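Tripeptidase (Staphylococcus aureus subsp. aureus, PDB 3RZA) probably hydrolyses tripeptides as a metal-dependent peptidase of the M20/M25/M40 family, with zinc and calcium bound at a two-metal active site. Local coordinates at residues A[127-132]-A[360-365]; A[29-34]-A[108-113]; A[221-226]-A[259-264]; A[229-234]-A[290-295]; A[90-95]-A[178-183]. All coordinates share one frame; numbering follows the deposited sequence.

Contact 1: A[127-132]-A[360-365]; sequences GADDKA and VGYEKI. With ZN (zinc ion), chain C; CA (calcium ion), chain D.
Asp129 lies between Tyr362 and Ile365, and its carboxylate bridges two metals. Asp129 OD1 binds zinc at 2.1 Å and Asp129 OD2 binds calcium at 2.1 Å, while water 1 touches both ions and closes the bridge. An aspartate suits this place because its two oxygens can each take one metal of a close pair, as in other M20 peptidases. His98 and Asp186 also bind the zinc, and Glu163 and His366 the calcium.

The next shell is largely apolar. Asp129 CB sits over one face of the Tyr362 ring, toward its rim, in a CH-pi contact 4.0 Å from the centroid. Val360 CB takes the opposite face, and Asp130 OD1 lies at the ring edge, though the main polar partner of Asp130 is Ser97. With CG between its own backbone N and carbonyl carbon (chi1 45°), Tyr362 folds its ring back over Val360, and its OH bonds to zinc ligand Asp186. Ile365 CD1 comes within 3.4 Å of Asp129 OD2.

The peptide between Asp129 and Asp130 is cis, a kink at the metal site known from this family. Gly127, with positive phi, is the N-cap, and Glu370 takes the N-H groups of Gly127 and Asp129. Small Ala132 meets Val360 CG1 through CB at 3.6 Å. The start of helix 128-147 is thus wedged between the loop after strand 355-359, helix 23-34, strand 371-373 and helix 374-393.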
# COMPACT_ATOMS: atom_id res chain seq x y z
N GLY A 127 19.03 -9.77 21.55
CA GLY A 127 19.05 -11.20 21.37
C GLY A 127 19.06 -12.00 22.66
O GLY A 127 19.45 -13.18 22.66
N ALA A 128 18.54 -11.42 23.76
CA ALA A 128 18.14 -12.22 24.94
C ALA A 128 17.15 -13.30 24.55
O ALA A 128 17.20 -14.42 25.05
CB ALA A 128 17.56 -11.33 26.02
N ASP A 129 16.23 -12.92 23.67
CA ASP A 129 15.44 -13.84 22.92
C ASP A 129 16.27 -14.38 21.71
O ASP A 129 16.38 -13.68 20.68
CB ASP A 129 14.18 -13.15 22.46
CG ASP A 129 13.27 -14.06 21.70
OD1 ASP A 129 13.40 -15.29 21.75
OD2 ASP A 129 12.37 -13.53 21.03
N ASP A 130 16.86 -15.58 21.79
CA ASP A 130 16.69 -16.60 22.85
C ASP A 130 18.03 -17.08 23.42
O ASP A 130 18.13 -18.16 24.01
CB ASP A 130 15.87 -17.77 22.29
CG ASP A 130 15.31 -18.70 23.37
OD1 ASP A 130 15.07 -18.21 24.51
OD2 ASP A 130 15.17 -19.93 23.10
N LYS A 131 19.05 -16.22 23.35
CA LYS A 131 20.38 -16.58 23.79
C LYS A 131 20.52 -16.64 25.34
O LYS A 131 21.44 -17.24 25.83
CB LYS A 131 21.43 -15.65 23.13
CG LYS A 131 21.43 -15.81 21.59
CD LYS A 131 22.22 -14.78 20.84
CE LYS A 131 22.52 -15.28 19.43
NZ LYS A 131 23.15 -14.25 18.52
N ALA A 132 19.57 -16.03 26.08
CA ALA A 132 19.40 -16.27 27.53
C ALA A 132 19.14 -17.73 27.80
O ALA A 132 19.77 -18.33 28.69
CB ALA A 132 18.25 -15.41 28.10
N VAL A 360 11.36 -16.92 30.32
CA VAL A 360 12.75 -16.51 30.28
C VAL A 360 12.98 -15.15 31.02
O VAL A 360 14.12 -14.84 31.42
CB VAL A 360 13.26 -16.42 28.80
CG1 VAL A 360 14.74 -15.98 28.72
CG2 VAL A 360 13.09 -17.77 28.11
N GLY A 361 11.92 -14.33 31.17
CA GLY A 361 12.06 -13.02 31.80
C GLY A 361 12.70 -11.92 30.93
O GLY A 361 12.92 -10.80 31.41
N TYR A 362 12.96 -12.22 29.65
CA TYR A 362 13.45 -11.19 28.72
C TYR A 362 12.32 -10.17 28.46
O TYR A 362 11.13 -10.46 28.69
CB TYR A 362 14.03 -11.78 27.41
CG TYR A 362 13.26 -12.91 26.71
CD1 TYR A 362 11.86 -12.87 26.55
CD2 TYR A 362 13.93 -13.99 26.15
CE1 TYR A 362 11.17 -13.89 25.89
CE2 TYR A 362 13.22 -15.03 25.49
CZ TYR A 362 11.84 -14.95 25.36
OH TYR A 362 11.10 -15.93 24.70
N GLU A 363 12.70 -8.96 28.08
CA GLU A 363 11.75 -7.84 28.00
C GLU A 363 11.96 -7.01 26.75
O GLU A 363 13.09 -6.87 26.28
CB GLU A 363 11.90 -6.97 29.22
CG GLU A 363 11.29 -7.59 30.51
CD GLU A 363 11.42 -6.66 31.71
OE1 GLU A 363 12.21 -5.69 31.63
OE2 GLU A 363 10.72 -6.89 32.74
N LYS A 364 10.85 -6.46 26.23
CA LYS A 364 10.84 -5.62 25.02
C LYS A 364 11.53 -6.32 23.85
O LYS A 364 12.31 -5.70 23.08
CB LYS A 364 11.46 -4.25 25.30
CG LYS A 364 10.79 -3.49 26.44
CD LYS A 364 10.73 -1.98 26.12
CE LYS A 364 10.04 -1.19 27.22
NZ LYS A 364 10.93 -1.11 28.39
N ILE A 365 11.24 -7.62 23.70
CA ILE A 365 11.89 -8.45 22.67
C ILE A 365 11.44 -7.99 21.28
O ILE A 365 10.40 -7.37 21.15
CB ILE A 365 11.66 -10.00 22.89
CG1 ILE A 365 10.17 -10.41 22.74
CG2 ILE A 365 12.21 -10.42 24.26
CD1 ILE A 365 9.94 -11.94 22.78
ZN ZN C . 12.32 -16.90 21.06
CA CA D . 11.41 -13.94 19.24
O HOH W 1 10.55 -16.13 20.26

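Contact 2: A[29-34]-A[108-113]; sequences TFLELV and VKPIVK
Pro110 pushes its ring against the groove between Leu31 and Val34, residues three apart and so on the same side of helix 23-34. The motif is a helix packed against one end strand of a small antiparallel sheet, in which 111-112 pairs with 117-119 and that in turn with 371-373.

The bump is the CB-CG side of the proline. Pro110 CG lies 3.7 Å from Leu31 CD2 and as far from Val34 CG2, so the two methyls flank it. Proline suits the spot as a compact, rigid apolar knob. Leu31 reaches it because its CG stands beside the backbone N (chi1 -65°), which carries the fork of methyls out toward the strand. The same fork receives a second bump: Val112 CG2 sits 4.1 Å from Leu31 CD1 and equally far from Leu31 CD2, the two side chains crossing at about a right angle. Ile118, from strand 117-119, backs both Leu31 and Pro110.

Toward the end of the helix the fit changes from methyl on methyl to methyl and backbone. Val108 lays its branched CB 3.6 Å from Val34 O, and water 2 lies beside them, 3.0 Å from Val34 O and accepting from Val108 N at 3.0 Å.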
# COMPACT_ATOMS: atom_id res chain seq x y z
N THR A 29 29.00 -15.91 29.31
CA THR A 29 28.47 -16.78 28.25
C THR A 29 27.35 -16.12 27.47
O THR A 29 27.35 -16.15 26.24
CB THR A 29 27.99 -18.12 28.82
OG1 THR A 29 29.11 -18.78 29.41
CG2 THR A 29 27.37 -19.03 27.73
N PHE A 30 26.44 -15.45 28.18
CA PHE A 30 25.36 -14.70 27.53
C PHE A 30 25.92 -13.59 26.64
O PHE A 30 25.49 -13.44 25.51
CB PHE A 30 24.42 -14.09 28.59
CG PHE A 30 23.34 -13.25 28.02
CD1 PHE A 30 22.36 -13.83 27.25
CD2 PHE A 30 23.33 -11.88 28.20
CE1 PHE A 30 21.37 -13.10 26.70
CE2 PHE A 30 22.29 -11.10 27.62
CZ PHE A 30 21.31 -11.72 26.89
N LEU A 31 26.89 -12.82 27.17
CA LEU A 31 27.48 -11.71 26.42
C LEU A 31 28.23 -12.21 25.17
O LEU A 31 28.10 -11.63 24.09
CB LEU A 31 28.40 -10.85 27.33
CG LEU A 31 27.72 -10.09 28.49
CD1 LEU A 31 28.74 -9.54 29.48
CD2 LEU A 31 26.78 -8.99 28.03
N GLU A 32 28.93 -13.33 25.31
CA GLU A 32 29.61 -13.97 24.19
C GLU A 32 28.64 -14.31 23.04
O GLU A 32 28.91 -13.99 21.86
CB GLU A 32 30.33 -15.25 24.66
CG GLU A 32 31.30 -15.83 23.62
CD GLU A 32 31.89 -17.18 24.01
OE1 GLU A 32 31.75 -17.60 25.20
OE2 GLU A 32 32.51 -17.81 23.12
N LEU A 33 27.50 -14.92 23.39
CA LEU A 33 26.54 -15.39 22.40
C LEU A 33 25.82 -14.27 21.67
O LEU A 33 25.64 -14.38 20.45
CB LEU A 33 25.51 -16.35 23.01
CG LEU A 33 26.00 -17.70 23.51
CD1 LEU A 33 24.84 -18.41 24.19
CD2 LEU A 33 26.56 -18.57 22.38
N VAL A 34 25.41 -13.20 22.38
CA VAL A 34 24.70 -12.06 21.73
C VAL A 34 25.58 -11.34 20.68
O VAL A 34 25.09 -10.95 19.62
CB VAL A 34 24.11 -11.03 22.74
CG1 VAL A 34 23.09 -11.71 23.69
CG2 VAL A 34 25.21 -10.31 23.51
N VAL A 108 25.78 -6.54 17.54
CA VAL A 108 25.15 -6.24 18.82
C VAL A 108 26.26 -5.86 19.82
O VAL A 108 27.27 -6.57 19.93
CB VAL A 108 24.34 -7.45 19.38
CG1 VAL A 108 23.80 -7.15 20.82
CG2 VAL A 108 23.21 -7.83 18.44
N LYS A 109 26.06 -4.75 20.52
CA LYS A 109 27.02 -4.21 21.48
C LYS A 109 26.34 -4.14 22.85
O LYS A 109 25.80 -3.09 23.21
CB LYS A 109 27.48 -2.83 21.02
CG LYS A 109 28.35 -2.84 19.75
CD LYS A 109 28.93 -1.43 19.49
CE LYS A 109 29.30 -1.19 18.01
NZ LYS A 109 29.83 0.21 17.78
N PRO A 110 26.34 -5.26 23.62
CA PRO A 110 25.58 -5.28 24.87
C PRO A 110 26.22 -4.42 25.97
O PRO A 110 27.44 -4.33 26.03
CB PRO A 110 25.60 -6.76 25.27
CG PRO A 110 26.89 -7.23 24.77
CD PRO A 110 27.09 -6.52 23.44
N ILE A 111 25.40 -3.81 26.82
CA ILE A 111 25.85 -2.98 27.95
C ILE A 111 25.22 -3.51 29.24
O ILE A 111 24.01 -3.67 29.31
CB ILE A 111 25.45 -1.50 27.77
CG1 ILE A 111 25.78 -1.02 26.33
CG2 ILE A 111 26.15 -0.63 28.85
CD1 ILE A 111 25.73 0.50 26.10
N VAL A 112 26.06 -3.78 30.24
CA VAL A 112 25.63 -4.18 31.57
C VAL A 112 25.59 -2.92 32.48
O VAL A 112 26.64 -2.32 32.77
CB VAL A 112 26.56 -5.25 32.16
CG1 VAL A 112 26.02 -5.74 33.52
CG2 VAL A 112 26.71 -6.41 31.17
N LYS A 113 24.37 -2.54 32.89
CA LYS A 113 24.12 -1.29 33.61
C LYS A 113 23.90 -1.55 35.10
O LYS A 113 23.52 -2.65 35.50
CB LYS A 113 22.89 -0.57 33.01
CG LYS A 113 23.09 -0.00 31.61
CD LYS A 113 23.97 1.26 31.58
CE LYS A 113 23.22 2.55 31.99
NZ LYS A 113 22.40 3.15 30.87
O HOH W 2 26.00 -9.51 17.15

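Contact 3: A[221-226]-A[259-264]; sequences GVSAIN and IVADEV
Ala224 and Ala261 join the two segments through their backbones. Ala224 N donates to Ala261 O at 2.8 Å, nearly straight at 164°, with the donor tilted 24° from the carbonyl plane. The same oxygen also receives a CH contact from Ser223 CA at 3.4 Å, and so serves two neighbouring residues of 221-226.

Ser223 supplies the side-chain polar contacts. It is the N-cap of helix 224-234: OG, turned anti to its backbone N (chi1 -178°), accepts from Ile225 N and Asn226 N, both weakly. Ser223 OG also donates to water 3 at 2.7 Å, and this water accepts from Ala261 N, so a short water bridge runs beside the direct bond. A small hydroxyl suits a position where helix N-H groups and a solvent bridge must be served from one atom.

These segments belong to the alpha/beta lid or dimerisation domain expected of M20 peptidases, where helices 224-234 and 275-295 lie against an antiparallel sheet. Here the first turn of helix 224-234 meets the beginning of strand 263-272, and Ile225 and Ala261 also pack on Gly249 of the second subunit.

Van der Waals packing fills the rest. Two methyls rest on backbone: Val260 CG1 lies 3.5 Å from Ser223 N, where a CB on Gly221 would point at it and be tight, and small Ala224 brings CB within 3.5 Å of Glu263 N. Methyl meets methyl where Ile225 CD1 lies 3.6 Å from Ala261 CB. The Ile225 and Val264 side chains cross at about a right angle, Ile225 CG1 lying 3.8 Å from Val264 CG2.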
# COMPACT_ATOMS: atom_id res chain seq x y z
N GLY A 221 -17.83 0.94 -13.05
CA GLY A 221 -16.86 0.12 -12.33
C GLY A 221 -17.41 -0.48 -11.06
O GLY A 221 -18.61 -0.38 -10.77
N VAL A 222 -16.53 -1.16 -10.36
CA VAL A 222 -16.79 -1.79 -9.07
C VAL A 222 -15.50 -1.58 -8.26
O VAL A 222 -14.43 -2.03 -8.69
CB VAL A 222 -17.11 -3.31 -9.23
CG1 VAL A 222 -17.36 -3.96 -7.88
CG2 VAL A 222 -18.33 -3.53 -10.15
N SER A 223 -15.58 -0.83 -7.16
CA SER A 223 -14.40 -0.52 -6.36
C SER A 223 -14.03 -1.72 -5.48
O SER A 223 -14.84 -2.14 -4.67
CB SER A 223 -14.63 0.68 -5.47
OG SER A 223 -13.43 0.95 -4.76
N ALA A 224 -12.80 -2.25 -5.64
CA ALA A 224 -12.25 -3.25 -4.73
C ALA A 224 -11.98 -2.69 -3.33
O ALA A 224 -12.03 -3.43 -2.36
CB ALA A 224 -10.95 -3.88 -5.32
N ILE A 225 -11.69 -1.39 -3.22
CA ILE A 225 -11.52 -0.72 -1.89
C ILE A 225 -12.84 -0.74 -1.11
O ILE A 225 -12.86 -1.22 0.04
CB ILE A 225 -10.98 0.71 -2.01
CG1 ILE A 225 -9.51 0.68 -2.43
CG2 ILE A 225 -11.15 1.47 -0.68
CD1 ILE A 225 -8.95 2.08 -2.86
N ASN A 226 -13.94 -0.29 -1.75
CA ASN A 226 -15.28 -0.35 -1.11
C ASN A 226 -15.67 -1.76 -0.68
O ASN A 226 -16.15 -1.95 0.41
CB ASN A 226 -16.39 0.23 -2.00
CG ASN A 226 -16.20 1.71 -2.29
OD1 ASN A 226 -15.17 2.30 -1.93
ND2 ASN A 226 -17.18 2.31 -2.93
N ILE A 259 -9.41 7.07 -10.64
CA ILE A 259 -9.71 5.72 -11.16
C ILE A 259 -10.41 4.90 -10.09
O ILE A 259 -9.95 4.87 -8.95
CB ILE A 259 -8.37 5.02 -11.60
CG1 ILE A 259 -7.71 5.79 -12.76
CG2 ILE A 259 -8.61 3.56 -11.99
CD1 ILE A 259 -8.59 5.91 -14.03
N VAL A 260 -11.52 4.24 -10.45
CA VAL A 260 -12.15 3.25 -9.56
C VAL A 260 -11.13 2.09 -9.37
O VAL A 260 -10.66 1.53 -10.37
CB VAL A 260 -13.54 2.74 -10.09
CG1 VAL A 260 -14.14 1.67 -9.14
CG2 VAL A 260 -14.54 3.88 -10.24
N ALA A 261 -10.76 1.82 -8.11
CA ALA A 261 -9.71 0.83 -7.78
C ALA A 261 -10.20 -0.57 -8.07
O ALA A 261 -11.24 -0.98 -7.56
CB ALA A 261 -9.32 0.95 -6.27
N ASP A 262 -9.46 -1.32 -8.88
CA ASP A 262 -9.89 -2.69 -9.26
C ASP A 262 -9.16 -3.84 -8.53
O ASP A 262 -9.41 -5.01 -8.86
CB ASP A 262 -9.83 -2.89 -10.78
CG ASP A 262 -8.41 -2.95 -11.34
OD1 ASP A 262 -7.45 -2.63 -10.62
OD2 ASP A 262 -8.27 -3.27 -12.54
N GLU A 263 -8.29 -3.52 -7.57
CA GLU A 263 -7.56 -4.53 -6.81
C GLU A 263 -7.16 -4.09 -5.43
O GLU A 263 -6.56 -3.03 -5.27
CB GLU A 263 -6.31 -4.99 -7.56
CG GLU A 263 -5.45 -6.02 -6.78
CD GLU A 263 -4.44 -6.76 -7.66
OE1 GLU A 263 -4.45 -6.55 -8.87
OE2 GLU A 263 -3.64 -7.55 -7.13
N VAL A 264 -7.41 -4.96 -4.46
CA VAL A 264 -6.94 -4.80 -3.09
C VAL A 264 -6.38 -6.12 -2.61
O VAL A 264 -7.00 -7.17 -2.80
CB VAL A 264 -8.10 -4.37 -2.18
CG1 VAL A 264 -7.70 -4.46 -0.72
CG2 VAL A 264 -8.53 -2.96 -2.51
O HOH W 3 -12.25 3.10 -5.79

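Contact 4: A[229-234]-A[290-295]; sequences AKAISR and ETTASE
Glu295 OE1 is gripped by both terminal nitrogens of Arg234. Arg234 NH1 lies 2.9 Å from Glu295 OE1, with an angle of 162° at the hydrogen, and Arg234 NH2, 3.3 Å from the same OE1, bonds weakly. The salt bridge ties together two helices, 224-234 and 275-295, of what is probably the alpha/beta lid or dimerisation domain of an M20 peptidase. In these short segments they run roughly antiparallel at 139°, their axes 9.2 Å apart.

The flat groups are not coplanar. OE1 lies in the plane of the guanidinium, but the arginine meets it from above the carboxylate plane. The arginine chain is extended from CG to NE, which carries its charge right across to the other helix. Long, flexible Arg and Glu suit this exposed side of the helix pair, where charged ends can bridge helices while remaining near solvent.

Further in, Thr292 does the packing. Its CG2 stands over the centre of the guanidinium face, 3.9 Å above the plane, so that the group has a methyl against its face and a carboxylate at its edge. OG1 comes near NH1, yet the angle is too poor for a hydrogen bond; that hydroxyl bonds instead to Val288 O, one turn back in its own helix. Rotation about chi1 (-58°) sets OG1 beside the backbone N and sends CG2 anti to it, toward the neighbouring helix. There Ala231 is small enough to let the helices approach: Ala231 CB lies 4.1 Å from Thr292 CB, and Thr292 CG2 is 3.8 Å from Ala231 N.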
# COMPACT_ATOMS: atom_id res chain seq x y z
N ALA A 229 -13.36 -2.94 2.28
CA ALA A 229 -13.81 -2.19 3.47
C ALA A 229 -15.15 -2.70 4.01
O ALA A 229 -15.29 -2.89 5.21
CB ALA A 229 -13.91 -0.70 3.17
N LYS A 230 -16.11 -2.92 3.11
CA LYS A 230 -17.39 -3.46 3.52
C LYS A 230 -17.25 -4.86 4.12
O LYS A 230 -17.82 -5.13 5.17
CB LYS A 230 -18.41 -3.43 2.37
CG LYS A 230 -18.98 -2.05 2.14
CD LYS A 230 -19.89 -2.00 0.93
CE LYS A 230 -20.64 -0.66 0.87
NZ LYS A 230 -21.61 -0.57 -0.23
N ALA A 231 -16.42 -5.72 3.49
CA ALA A 231 -16.18 -7.09 4.01
C ALA A 231 -15.65 -7.06 5.46
O ALA A 231 -16.21 -7.74 6.33
CB ALA A 231 -15.24 -7.85 3.12
N ILE A 232 -14.65 -6.21 5.70
CA ILE A 232 -14.06 -5.98 7.02
C ILE A 232 -15.07 -5.47 8.06
O ILE A 232 -15.04 -5.93 9.21
CB ILE A 232 -12.86 -5.00 6.95
CG1 ILE A 232 -11.67 -5.65 6.26
CG2 ILE A 232 -12.44 -4.53 8.35
CD1 ILE A 232 -10.52 -4.61 5.98
N SER A 233 -15.97 -4.57 7.66
CA SER A 233 -17.04 -4.06 8.56
C SER A 233 -18.07 -5.14 8.94
O SER A 233 -18.66 -5.08 10.01
CB SER A 233 -17.76 -2.85 7.95
OG SER A 233 -18.96 -2.54 8.66
N ARG A 234 -18.28 -6.12 8.05
CA ARG A 234 -19.20 -7.24 8.32
C ARG A 234 -18.62 -8.34 9.23
O ARG A 234 -19.35 -9.16 9.71
CB ARG A 234 -19.65 -7.90 7.01
CG ARG A 234 -20.37 -6.98 6.07
CD ARG A 234 -20.70 -7.70 4.79
NE ARG A 234 -21.34 -6.82 3.81
CZ ARG A 234 -22.06 -7.22 2.75
NH1 ARG A 234 -22.23 -8.51 2.46
NH2 ARG A 234 -22.61 -6.30 1.95
N GLU A 290 -15.82 -13.62 0.25
CA GLU A 290 -16.35 -14.20 -0.98
C GLU A 290 -17.77 -13.70 -1.30
O GLU A 290 -18.02 -13.19 -2.41
CB GLU A 290 -16.30 -15.72 -0.92
CG GLU A 290 -14.84 -16.26 -0.98
CD GLU A 290 -14.73 -17.80 -0.90
OE1 GLU A 290 -15.70 -18.44 -0.43
OE2 GLU A 290 -13.66 -18.36 -1.28
N THR A 291 -18.66 -13.75 -0.30
CA THR A 291 -20.05 -13.33 -0.49
C THR A 291 -20.20 -11.82 -0.66
O THR A 291 -21.02 -11.39 -1.45
CB THR A 291 -20.98 -13.82 0.65
OG1 THR A 291 -20.50 -13.32 1.89
CG2 THR A 291 -21.02 -15.30 0.71
N THR A 292 -19.38 -11.02 0.06
CA THR A 292 -19.40 -9.55 -0.10
C THR A 292 -18.92 -9.10 -1.49
O THR A 292 -19.54 -8.22 -2.12
CB THR A 292 -18.56 -8.83 0.98
OG1 THR A 292 -19.07 -9.18 2.27
CG2 THR A 292 -18.63 -7.28 0.81
N ALA A 293 -17.80 -9.69 -1.93
CA ALA A 293 -17.27 -9.46 -3.28
C ALA A 293 -18.29 -9.80 -4.36
O ALA A 293 -18.56 -8.99 -5.26
CB ALA A 293 -15.98 -10.26 -3.50
N SER A 294 -18.88 -10.97 -4.25
CA SER A 294 -19.84 -11.44 -5.24
C SER A 294 -21.11 -10.58 -5.28
O SER A 294 -21.55 -10.19 -6.37
CB SER A 294 -20.19 -12.90 -4.98
OG SER A 294 -21.23 -13.30 -5.81
N GLU A 295 -21.68 -10.27 -4.10
CA GLU A 295 -22.86 -9.36 -3.97
C GLU A 295 -22.68 -8.03 -4.69
O GLU A 295 -23.59 -7.56 -5.32
CB GLU A 295 -23.19 -9.06 -2.49
CG GLU A 295 -24.08 -10.10 -1.78
CD GLU A 295 -24.13 -9.91 -0.25
OE1 GLU A 295 -24.04 -8.75 0.25
OE2 GLU A 295 -24.25 -10.94 0.48
O HOH W 4 -24.60 -6.52 -0.70

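Contact 5: A[90-95]-A[178-183]; sequences VPKLYL and DADFGY
Tyr94 brings its ring obliquely up to Gly182, with Tyr94 CE1 3.4 Å from Gly182 CA, and one face looks onto Tyr183 N near the ring's rim. Glycine suits this point in the strand because a CB here would clash with Tyr94 CD1. An unusual chi1 of 92° turns the ring this way, and Tyr94 OH bonds to Ser355.

On the other side of the sheet, Leu93 and Leu95 stand with Phe181 and Tyr183. Leu93 CD1 comes to the edge of the Tyr183 ring, 3.5 Å from Tyr183 CE2, the two side chains at about a right angle. Leu95 CD2 meets the same edge from its own strand position. Phe181 is approached obliquely by Leu93 CD1 and by Pro91 CB, the latter 3.7 Å from Phe181 CE2. These large apolar groups face helices 318-329 and 374-393.

Before the strands proper, the aspartates hold Lys92. Asp180 clamps its backbone: Asp180 OD2 accepts from Lys92 N at 2.8 Å, almost straight at 175°, and Asp180 N donates to Lys92 O at 2.7 Å. The extended lysine chain then reaches Asp178, where Lys92 NZ forms a salt bridge, meeting Asp178 OD2 on its syn side at 3.1 Å; Gln153 is a second partner of that oxygen. Parallel pairing continues with Tyr94 N to Phe181 O and Tyr183 N to Tyr94 O.

This is the inner parallel part of the sheet in an alpha/beta catalytic domain, whose strands 93-98 and 181-184 lead toward the zinc ligands His98 and Asp186.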
# COMPACT_ATOMS: atom_id res chain seq x y z
N VAL A 90 15.13 -43.23 35.26
CA VAL A 90 14.34 -42.01 35.46
C VAL A 90 13.89 -41.45 34.09
O VAL A 90 14.45 -41.86 33.06
CB VAL A 90 15.14 -40.92 36.22
CG1 VAL A 90 15.81 -41.50 37.47
CG2 VAL A 90 16.17 -40.25 35.30
N PRO A 91 12.90 -40.53 34.07
CA PRO A 91 12.42 -40.00 32.81
C PRO A 91 13.49 -39.31 31.95
O PRO A 91 14.48 -38.77 32.48
CB PRO A 91 11.37 -38.97 33.25
CG PRO A 91 10.86 -39.49 34.49
CD PRO A 91 12.04 -40.06 35.18
N LYS A 92 13.27 -39.38 30.64
CA LYS A 92 14.19 -38.80 29.66
C LYS A 92 13.65 -37.44 29.31
O LYS A 92 12.48 -37.32 28.93
CB LYS A 92 14.27 -39.68 28.42
CG LYS A 92 14.80 -41.11 28.68
CD LYS A 92 14.68 -41.94 27.41
CE LYS A 92 15.42 -43.25 27.51
NZ LYS A 92 15.30 -44.02 26.23
N LEU A 93 14.50 -36.42 29.45
CA LEU A 93 14.15 -35.02 29.33
C LEU A 93 14.71 -34.46 28.06
O LEU A 93 15.78 -34.92 27.61
CB LEU A 93 14.75 -34.24 30.51
CG LEU A 93 14.49 -32.74 30.62
CD1 LEU A 93 12.98 -32.43 30.62
CD2 LEU A 93 15.15 -32.25 31.88
N TYR A 94 14.04 -33.47 27.48
CA TYR A 94 14.67 -32.59 26.50
C TYR A 94 14.47 -31.14 26.87
O TYR A 94 13.52 -30.80 27.56
CB TYR A 94 14.21 -32.88 25.05
CG TYR A 94 13.04 -32.04 24.60
CD1 TYR A 94 11.74 -32.40 24.95
CD2 TYR A 94 13.22 -30.87 23.85
CE1 TYR A 94 10.66 -31.63 24.58
CE2 TYR A 94 12.14 -30.09 23.48
CZ TYR A 94 10.85 -30.48 23.85
OH TYR A 94 9.76 -29.71 23.47
N LEU A 95 15.39 -30.30 26.42
CA LEU A 95 15.31 -28.85 26.57
C LEU A 95 15.60 -28.27 25.20
O LEU A 95 16.46 -28.79 24.50
CB LEU A 95 16.36 -28.38 27.56
CG LEU A 95 16.28 -28.94 28.98
CD1 LEU A 95 17.59 -28.61 29.73
CD2 LEU A 95 15.05 -28.37 29.71
N ASP A 178 14.60 -38.36 21.66
CA ASP A 178 14.36 -39.47 22.57
C ASP A 178 14.14 -38.86 23.95
O ASP A 178 15.10 -38.65 24.72
CB ASP A 178 15.56 -40.45 22.56
CG ASP A 178 15.36 -41.65 23.47
OD1 ASP A 178 14.21 -42.05 23.69
OD2 ASP A 178 16.36 -42.21 23.94
N ALA A 179 12.88 -38.50 24.22
CA ALA A 179 12.48 -37.87 25.48
C ALA A 179 11.04 -38.23 25.82
O ALA A 179 10.22 -38.40 24.93
CB ALA A 179 12.62 -36.35 25.37
N ASP A 180 10.76 -38.36 27.12
CA ASP A 180 9.39 -38.52 27.65
C ASP A 180 8.62 -37.19 27.73
O ASP A 180 7.41 -37.18 27.60
CB ASP A 180 9.44 -39.15 29.04
CG ASP A 180 10.01 -40.57 29.02
OD1 ASP A 180 9.45 -41.43 28.31
OD2 ASP A 180 11.01 -40.83 29.72
N PHE A 181 9.32 -36.10 28.01
CA PHE A 181 8.74 -34.75 28.03
C PHE A 181 9.84 -33.71 28.03
O PHE A 181 11.03 -34.05 28.15
CB PHE A 181 7.82 -34.55 29.27
CG PHE A 181 8.46 -34.93 30.59
CD1 PHE A 181 9.32 -34.03 31.26
CD2 PHE A 181 8.20 -36.16 31.18
CE1 PHE A 181 9.92 -34.38 32.48
CE2 PHE A 181 8.78 -36.51 32.41
CZ PHE A 181 9.66 -35.62 33.05
N GLY A 182 9.47 -32.44 27.88
CA GLY A 182 10.44 -31.39 28.00
C GLY A 182 9.98 -29.97 27.92
O GLY A 182 8.81 -29.68 28.10
N TYR A 183 10.95 -29.07 27.74
CA TYR A 183 10.77 -27.66 28.01
C TYR A 183 11.39 -26.83 26.92
O TYR A 183 12.58 -26.98 26.64
CB TYR A 183 11.40 -27.30 29.34
CG TYR A 183 10.80 -28.08 30.47
CD1 TYR A 183 9.56 -27.73 31.00
CD2 TYR A 183 11.43 -29.26 30.94
CE1 TYR A 183 8.98 -28.48 32.02
CE2 TYR A 183 10.85 -30.01 31.95
CZ TYR A 183 9.63 -29.62 32.50
OH TYR A 183 9.04 -30.39 33.49
O HOH W 5 16.42 -37.36 26.73

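In the fold
Contacts 1, 2 and 5 lie in the metal-binding body of the enzyme, contacts 3 and 4 in what is probably the lid domain. Contact 1 carries Asp129, the ligand shared by both metals; contact 2 touches it directly, Phe30 resting on Ala128 and Ala132, with centres 12 Å apart. Contact 5 lies in the large sheet, its centre about 23 Å from that of contact 1, but its strands run on toward zinc ligands. Contacts 3 and 4 share helix 224-234, with centres 13 Å apart, and both touch the second subunit. They stand remote from the metals: the centres of contacts 1 and 3 are about 44 Å apart, and their nearest atoms about 29 Å.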